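Local atomic coordinates of cytochrome c552 (PDB entry 5ZE8), a protein that carries five covalently bound heme c groups at low redox potential and probably transfers electrons in a thermophilic purple sulfur photosynthetic bacterium. Residues V395-L407 against L422-I435. Residues are numbered along the deposited sequence; the frame is centred on the assembly and turned at random.
Sequences VALVRGELYYNLL and LTAPVLIAVSEKPI. With HEC (heme c), chain F.
Antiparallel strands 397-405 and 426-434 pair along an edge of the beta-sheet that lies beside the heme-bearing part of the chain, strand 397-405 also bonding to strand 320-328 on its other side. On one face Arg399, Glu401 and Glu432 form a salt-bridge network, which a hydrogen bond from Tyr403 extends. Arg399, its CG anti to the backbone N (chi1 172°) and its chain extended, sends NH1 across to Glu432 OE2 at 2.8 Å, meeting that oxygen from above the carboxylate plane. NE and NH2 of Arg399 both bond to Glu401 OE2, NE at 2.9 Å, while Val430 CG1 sits 3.6 Å above the plane of the Arg399 guanidinium, over its centre. A lysine in place of Arg399 would probably lose the two-nitrogen grip, leaving Glu401 more loosely held or Glu432 without its mate. Glu401 OE1 takes the Tyr403 OH at 2.5 Å, and Leu427 CD1 packs over one face of that ring in a CH-pi contact, 4.0 Å from its centroid. A classic beta bulge shifts the register here: Ile428 and Ala429 both face Leu402, whose O accepts a hydrogen bond from Ile428 N and a weak one from Ala429 N. On the other face Tyr404 leaves the strand with CG anti to its N (chi1 175°), and its OH donates to a heme propionate, O2A, at 2.6 Å. Beyond it, water 2 joins Leu406 N to Leu422 O and Ala424 O.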
loop_
_atom_site.group_PDB
_atom_site.type_symbol
_atom_site.label_atom_id
_atom_site.label_comp_id
_atom_site.label_asym_id
_atom_site.label_seq_id
_atom_site.Cartn_x
_atom_site.Cartn_y
_atom_site.Cartn_z
ATOM N N VAL A 395 -16.606 9.838 -36.445
ATOM C CA VAL A 395 -15.671 9.176 -35.473
ATOM C C VAL A 395 -14.780 8.209 -36.236
ATOM O O VAL A 395 -15.314 7.298 -36.891
ATOM C CB VAL A 395 -16.425 8.422 -34.358
ATOM C CG1 VAL A 395 -15.438 7.683 -33.467
ATOM C CG2 VAL A 395 -17.298 9.381 -33.533
ATOM N N ALA A 396 -13.466 8.435 -36.130
ATOM C CA ALA A 396 -12.424 7.623 -36.688
ATOM C C ALA A 396 -11.715 6.771 -35.616
ATOM O O ALA A 396 -11.164 5.724 -35.942
ATOM C CB ALA A 396 -11.461 8.502 -37.461
ATOM N N LEU A 397 -11.736 7.201 -34.339
ATOM C CA LEU A 397 -10.965 6.505 -33.284
ATOM C C LEU A 397 -11.745 6.623 -31.984
ATOM O O LEU A 397 -12.203 7.705 -31.687
ATOM C CB LEU A 397 -9.681 7.230 -33.085
ATOM C CG LEU A 397 -8.754 6.694 -32.020
ATOM C CD1 LEU A 397 -8.409 5.229 -32.377
ATOM C CD2 LEU A 397 -7.513 7.560 -31.983
ATOM N N VAL A 398 -11.824 5.535 -31.216
ATOM C CA VAL A 398 -12.359 5.577 -29.830
ATOM C C VAL A 398 -11.173 5.113 -28.963
ATOM O O VAL A 398 -10.533 4.096 -29.266
ATOM C CB VAL A 398 -13.564 4.681 -29.661
ATOM C CG1 VAL A 398 -14.082 4.703 -28.267
ATOM C CG2 VAL A 398 -14.743 5.128 -30.543
ATOM N N ARG A 399 -10.888 5.851 -27.875
ATOM C CA ARG A 399 -9.667 5.606 -27.086
ATOM C C ARG A 399 -10.116 5.653 -25.637
ATOM O O ARG A 399 -10.714 6.640 -25.180
ATOM C CB ARG A 399 -8.568 6.591 -27.394
ATOM C CG ARG A 399 -7.364 6.478 -26.455
ATOM C CD ARG A 399 -6.252 7.269 -27.068
ATOM N NE ARG A 399 -5.188 7.460 -26.106
ATOM C CZ ARG A 399 -3.935 7.090 -26.230
ATOM N NH1 ARG A 399 -3.445 6.437 -27.301
ATOM N NH2 ARG A 399 -3.121 7.384 -25.234
ATOM N N GLY A 400 -9.774 4.574 -24.916
ATOM C CA GLY A 400 -9.979 4.522 -23.488
ATOM C C GLY A 400 -8.695 4.601 -22.734
ATOM O O GLY A 400 -7.689 3.974 -23.132
ATOM N N GLU A 401 -8.730 5.325 -21.609
ATOM C CA GLU A 401 -7.580 5.510 -20.799
ATOM C C GLU A 401 -7.977 5.327 -19.343
ATOM O O GLU A 401 -8.985 5.863 -18.912
ATOM C CB GLU A 401 -6.965 6.899 -20.958
ATOM C CG GLU A 401 -6.384 7.176 -22.327
ATOM C CD GLU A 401 -5.873 8.601 -22.537
ATOM O OE1 GLU A 401 -6.032 9.517 -21.703
ATOM O OE2 GLU A 401 -5.194 8.844 -23.574
ATOM N N LEU A 402 -7.225 4.538 -18.567
ATOM C CA LEU A 402 -7.528 4.343 -17.155
ATOM C C LEU A 402 -6.414 4.976 -16.325
ATOM O O LEU A 402 -5.204 4.769 -16.629
ATOM C CB LEU A 402 -7.653 2.875 -16.855
ATOM C CG LEU A 402 -8.032 2.525 -15.428
ATOM C CD1 LEU A 402 -9.443 2.950 -15.126
ATOM C CD2 LEU A 402 -7.917 1.027 -15.194
ATOM N N TYR A 403 -6.786 5.867 -15.414
ATOM C CA TYR A 403 -5.855 6.680 -14.609
ATOM C C TYR A 403 -5.943 6.273 -13.150
ATOM O O TYR A 403 -7.018 6.042 -12.631
ATOM C CB TYR A 403 -6.068 8.180 -14.671
ATOM C CG TYR A 403 -5.666 8.706 -16.044
ATOM C CD1 TYR A 403 -4.352 9.091 -16.308
ATOM C CD2 TYR A 403 -6.659 8.765 -17.092
ATOM C CE1 TYR A 403 -4.016 9.551 -17.551
ATOM C CE2 TYR A 403 -6.302 9.262 -18.318
ATOM C CZ TYR A 403 -5.007 9.637 -18.529
ATOM O OH TYR A 403 -4.564 10.130 -19.759
ATOM N N TYR A 404 -4.793 6.092 -12.542
ATOM C CA TYR A 404 -4.665 5.884 -11.091
ATOM C C TYR A 404 -4.164 7.154 -10.395
ATOM O O TYR A 404 -3.320 7.924 -10.885
ATOM C CB TYR A 404 -3.694 4.757 -10.843
ATOM C CG TYR A 404 -3.357 4.482 -9.373
ATOM C CD1 TYR A 404 -2.349 5.173 -8.774
ATOM C CD2 TYR A 404 -4.052 3.532 -8.577
ATOM C CE1 TYR A 404 -1.965 4.949 -7.439
ATOM C CE2 TYR A 404 -3.703 3.304 -7.228
ATOM C CZ TYR A 404 -2.661 4.016 -6.690
ATOM O OH TYR A 404 -2.256 3.777 -5.399
ATOM N N ASN A 405 -4.650 7.348 -9.171
ATOM C CA ASN A 405 -4.279 8.549 -8.422
ATOM C C ASN A 405 -4.059 8.207 -6.949
ATOM O O ASN A 405 -4.948 7.600 -6.334
ATOM C CB ASN A 405 -5.432 9.499 -8.484
ATOM C CG ASN A 405 -5.815 9.871 -9.909
ATOM O OD1 ASN A 405 -5.219 10.747 -10.473
ATOM N ND2 ASN A 405 -6.685 9.073 -10.515
ATOM N N LEU A 406 -2.891 8.590 -6.391
ATOM C CA LEU A 406 -2.618 8.444 -4.956
ATOM C C LEU A 406 -3.577 9.183 -4.028
ATOM O O LEU A 406 -3.809 8.745 -2.914
ATOM C CB LEU A 406 -1.194 8.905 -4.654
ATOM C CG LEU A 406 -0.095 7.982 -5.225
ATOM C CD1 LEU A 406 1.267 8.695 -5.001
ATOM C CD2 LEU A 406 -0.009 6.620 -4.578
ATOM N N LEU A 407 -4.127 10.308 -4.505
ATOM C CA LEU A 407 -4.973 11.182 -3.702
ATOM C C LEU A 407 -6.212 11.623 -4.420
ATOM O O LEU A 407 -6.211 11.736 -5.618
ATOM C CB LEU A 407 -4.186 12.428 -3.305
ATOM C CG LEU A 407 -2.930 12.240 -2.459
ATOM C CD1 LEU A 407 -2.147 13.569 -2.374
ATOM C CD2 LEU A 407 -3.355 11.750 -1.102
ATOM N N LEU A 422 4.172 12.963 -7.789
ATOM C CA LEU A 422 3.311 12.169 -6.937
ATOM C C LEU A 422 1.919 12.329 -7.293
ATOM O O LEU A 422 1.251 11.309 -7.388
ATOM C CB LEU A 422 3.435 12.466 -5.447
ATOM C CG LEU A 422 4.760 12.045 -5.010
ATOM C CD1 LEU A 422 5.000 12.556 -3.610
ATOM C CD2 LEU A 422 4.909 10.540 -5.100
ATOM N N THR A 423 1.475 13.587 -7.493
ATOM C CA THR A 423 0.084 13.912 -7.512
ATOM C C THR A 423 -0.621 13.815 -8.895
ATOM O O THR A 423 -1.861 13.787 -8.943
ATOM C CB THR A 423 -0.201 15.260 -6.924
ATOM O OG1 THR A 423 0.350 16.282 -7.739
ATOM C CG2 THR A 423 0.356 15.360 -5.513
ATOM N N ALA A 424 0.173 13.786 -9.952
ATOM C CA ALA A 424 -0.361 13.657 -11.318
ATOM C C ALA A 424 -1.071 12.333 -11.481
ATOM O O ALA A 424 -0.640 11.310 -10.923
ATOM C CB ALA A 424 0.744 13.724 -12.309
ATOM N N PRO A 425 -2.185 12.338 -12.215
ATOM C CA PRO A 425 -2.740 11.047 -12.598
ATOM C C PRO A 425 -1.721 10.169 -13.321
ATOM O O PRO A 425 -0.891 10.709 -14.110
ATOM C CB PRO A 425 -3.875 11.408 -13.530
ATOM C CG PRO A 425 -4.218 12.814 -13.234
ATOM C CD PRO A 425 -2.924 13.464 -12.833
ATOM N N VAL A 426 -1.761 8.878 -13.034
ATOM C CA VAL A 426 -0.921 7.885 -13.608
ATOM C C VAL A 426 -1.703 7.138 -14.648
ATOM O O VAL A 426 -2.650 6.464 -14.325
ATOM C CB VAL A 426 -0.327 6.886 -12.541
ATOM C CG1 VAL A 426 0.596 5.925 -13.218
ATOM C CG2 VAL A 426 0.382 7.651 -11.392
ATOM N N LEU A 427 -1.237 7.173 -15.907
ATOM C CA LEU A 427 -1.897 6.375 -16.959
ATOM C C LEU A 427 -1.507 4.932 -16.804
ATOM O O LEU A 427 -0.317 4.555 -16.989
ATOM C CB LEU A 427 -1.494 6.900 -18.389
ATOM C CG LEU A 427 -2.115 6.147 -19.559
ATOM C CD1 LEU A 427 -3.629 6.293 -19.527
ATOM C CD2 LEU A 427 -1.588 6.710 -20.902
ATOM N N ILE A 428 -2.454 4.087 -16.470
ATOM C CA ILE A 428 -2.182 2.684 -16.192
ATOM C C ILE A 428 -2.725 1.676 -17.223
ATOM O O ILE A 428 -2.438 0.504 -17.126
ATOM C CB ILE A 428 -2.577 2.262 -14.731
ATOM C CG1 ILE A 428 -4.106 2.327 -14.460
ATOM C CG2 ILE A 428 -1.822 3.138 -13.742
ATOM C CD1 ILE A 428 -4.614 1.523 -13.220
ATOM N N ALA A 429 -3.567 2.124 -18.190
ATOM C CA ALA A 429 -4.090 1.272 -19.228
ATOM C C ALA A 429 -4.578 2.137 -20.348
ATOM O O ALA A 429 -5.133 3.218 -20.126
ATOM C CB ALA A 429 -5.223 0.388 -18.776
ATOM N N VAL A 430 -4.417 1.603 -21.584
ATOM C CA VAL A 430 -4.890 2.334 -22.781
ATOM C C VAL A 430 -5.430 1.293 -23.728
ATOM O O VAL A 430 -4.814 0.252 -23.905
ATOM C CB VAL A 430 -3.780 3.102 -23.480
ATOM C CG1 VAL A 430 -4.340 3.824 -24.739
ATOM C CG2 VAL A 430 -3.209 4.197 -22.628
ATOM N N SER A 431 -6.541 1.579 -24.412
ATOM C CA SER A 431 -7.056 0.733 -25.479
ATOM C C SER A 431 -7.601 1.645 -26.560
ATOM O O SER A 431 -8.371 2.549 -26.250
ATOM C CB SER A 431 -8.090 -0.205 -24.988
ATOM O OG SER A 431 -8.441 -1.207 -25.937
ATOM N N GLU A 432 -7.218 1.357 -27.811
ATOM C CA GLU A 432 -7.663 2.143 -29.006
ATOM C C GLU A 432 -8.399 1.238 -29.954
ATOM O O GLU A 432 -7.956 0.089 -30.176
ATOM C CB GLU A 432 -6.488 2.723 -29.774
ATOM C CG GLU A 432 -5.903 4.014 -29.140
ATOM C CD GLU A 432 -4.876 4.692 -30.014
ATOM O OE1 GLU A 432 -4.235 3.955 -30.845
ATOM O OE2 GLU A 432 -4.623 5.906 -29.838
ATOM N N LYS A 433 -9.513 1.704 -30.469
ATOM C CA LYS A 433 -10.163 1.032 -31.592
ATOM C C LYS A 433 -10.368 1.989 -32.776
ATOM O O LYS A 433 -11.013 3.014 -32.605
ATOM C CB LYS A 433 -11.457 0.355 -31.135
ATOM C CG LYS A 433 -11.229 -0.812 -30.197
ATOM C CD LYS A 433 -10.512 -1.984 -30.894
ATOM C CE LYS A 433 -10.319 -3.196 -29.985
ATOM N NZ LYS A 433 -9.609 -2.845 -28.714
ATOM N N PRO A 434 -9.726 1.715 -33.944
ATOM C CA PRO A 434 -10.245 2.424 -35.147
ATOM C C PRO A 434 -11.593 2.073 -35.681
ATOM O O PRO A 434 -11.969 0.919 -35.693
ATOM C CB PRO A 434 -9.109 2.187 -36.152
ATOM C CG PRO A 434 -7.968 2.640 -35.336
ATOM C CD PRO A 434 -8.242 1.898 -33.990
ATOM N N ILE A 435 -12.307 3.100 -36.136
ATOM C CA ILE A 435 -13.695 2.984 -36.592
ATOM C C ILE A 435 -13.674 3.252 -38.098
ATOM O O ILE A 435 -13.161 4.279 -38.563
ATOM C CB ILE A 435 -14.575 4.060 -35.953
ATOM C CG1 ILE A 435 -14.491 3.957 -34.429
ATOM C CG2 ILE A 435 -16.026 3.953 -36.409
ATOM C CD1 ILE A 435 -14.852 2.620 -33.814
ATOM O OXT ILE A 435 -14.203 2.418 -38.818
HETATM FE FE HEC F . -1.801 -6.536 -3.046
HETATM C CHA HEC F . -1.461 -3.558 -4.523
HETATM C CHB HEC F . -1.436 -5.122 0.047
HETATM C CHC HEC F . -2.366 -9.576 -1.550
HETATM C CHD HEC F . -1.661 -8.061 -6.112
HETATM N NA HEC F . -1.524 -4.705 -2.334
HETATM C C1A HEC F . -1.467 -3.551 -3.143
HETATM C C2A HEC F . -1.284 -2.390 -2.318
HETATM C C3A HEC F . -1.256 -2.875 -1.037
HETATM C C4A HEC F . -1.408 -4.285 -1.040
HETATM C CMA HEC F . -1.131 -2.073 0.262
HETATM C CAA HEC F . -1.235 -0.918 -2.795
HETATM C CBA HEC F . -2.636 -0.343 -2.979
HETATM C CGA HEC F . -2.683 1.095 -3.428
HETATM O O1A HEC F . -2.529 2.030 -2.607
HETATM O O2A HEC F . -2.867 1.314 -4.665
HETATM N NB HEC F . -1.882 -7.248 -1.138
HETATM C C1B HEC F . -1.638 -6.477 -0.034
HETATM C C2B HEC F . -1.748 -7.275 1.136
HETATM C C3B HEC F . -2.039 -8.581 0.750
HETATM C C4B HEC F . -2.130 -8.503 -0.725
HETATM C CMB HEC F . -1.624 -6.808 2.594
HETATM C CAB HEC F . -2.380 -9.795 1.513
HETATM C CBB HEC F . -3.448 -9.652 2.412
HETATM N NC HEC F . -1.986 -8.447 -3.704
HETATM C C1C HEC F . -2.248 -9.522 -2.913
HETATM C C2C HEC F . -2.159 -10.688 -3.741
HETATM C C3C HEC F . -1.921 -10.311 -5.035
HETATM C C4C HEC F . -1.861 -8.863 -5.007
HETATM C CMC HEC F . -2.248 -12.124 -3.231
HETATM C CAC HEC F . -1.766 -11.105 -6.324
HETATM C CBC HEC F . -2.795 -12.014 -6.647
HETATM N ND HEC F . -1.672 -5.921 -4.884
HETATM C C1D HEC F . -1.539 -6.671 -6.047
HETATM C C2D HEC F . -1.282 -5.814 -7.226
HETATM C C3D HEC F . -1.254 -4.531 -6.820
HETATM C C4D HEC F . -1.489 -4.667 -5.352
HETATM C CMD HEC F . -1.138 -6.312 -8.615
HETATM C CAD HEC F . -1.013 -3.271 -7.597
HETATM C CBD HEC F . -2.187 -2.326 -7.512
HETATM C CGD HEC F . -1.986 -1.064 -6.687
HETATM O O1D HEC F . -0.863 -0.686 -6.363
HETATM O O2D HEC F . -3.012 -0.466 -6.400
HETATM O O HOH W 1 -4.152 13.189 -9.503
HETATM O O HOH W 2 -1.023 10.135 -8.300
HETATM O O HOH W 3 -2.841 11.807 -6.734
#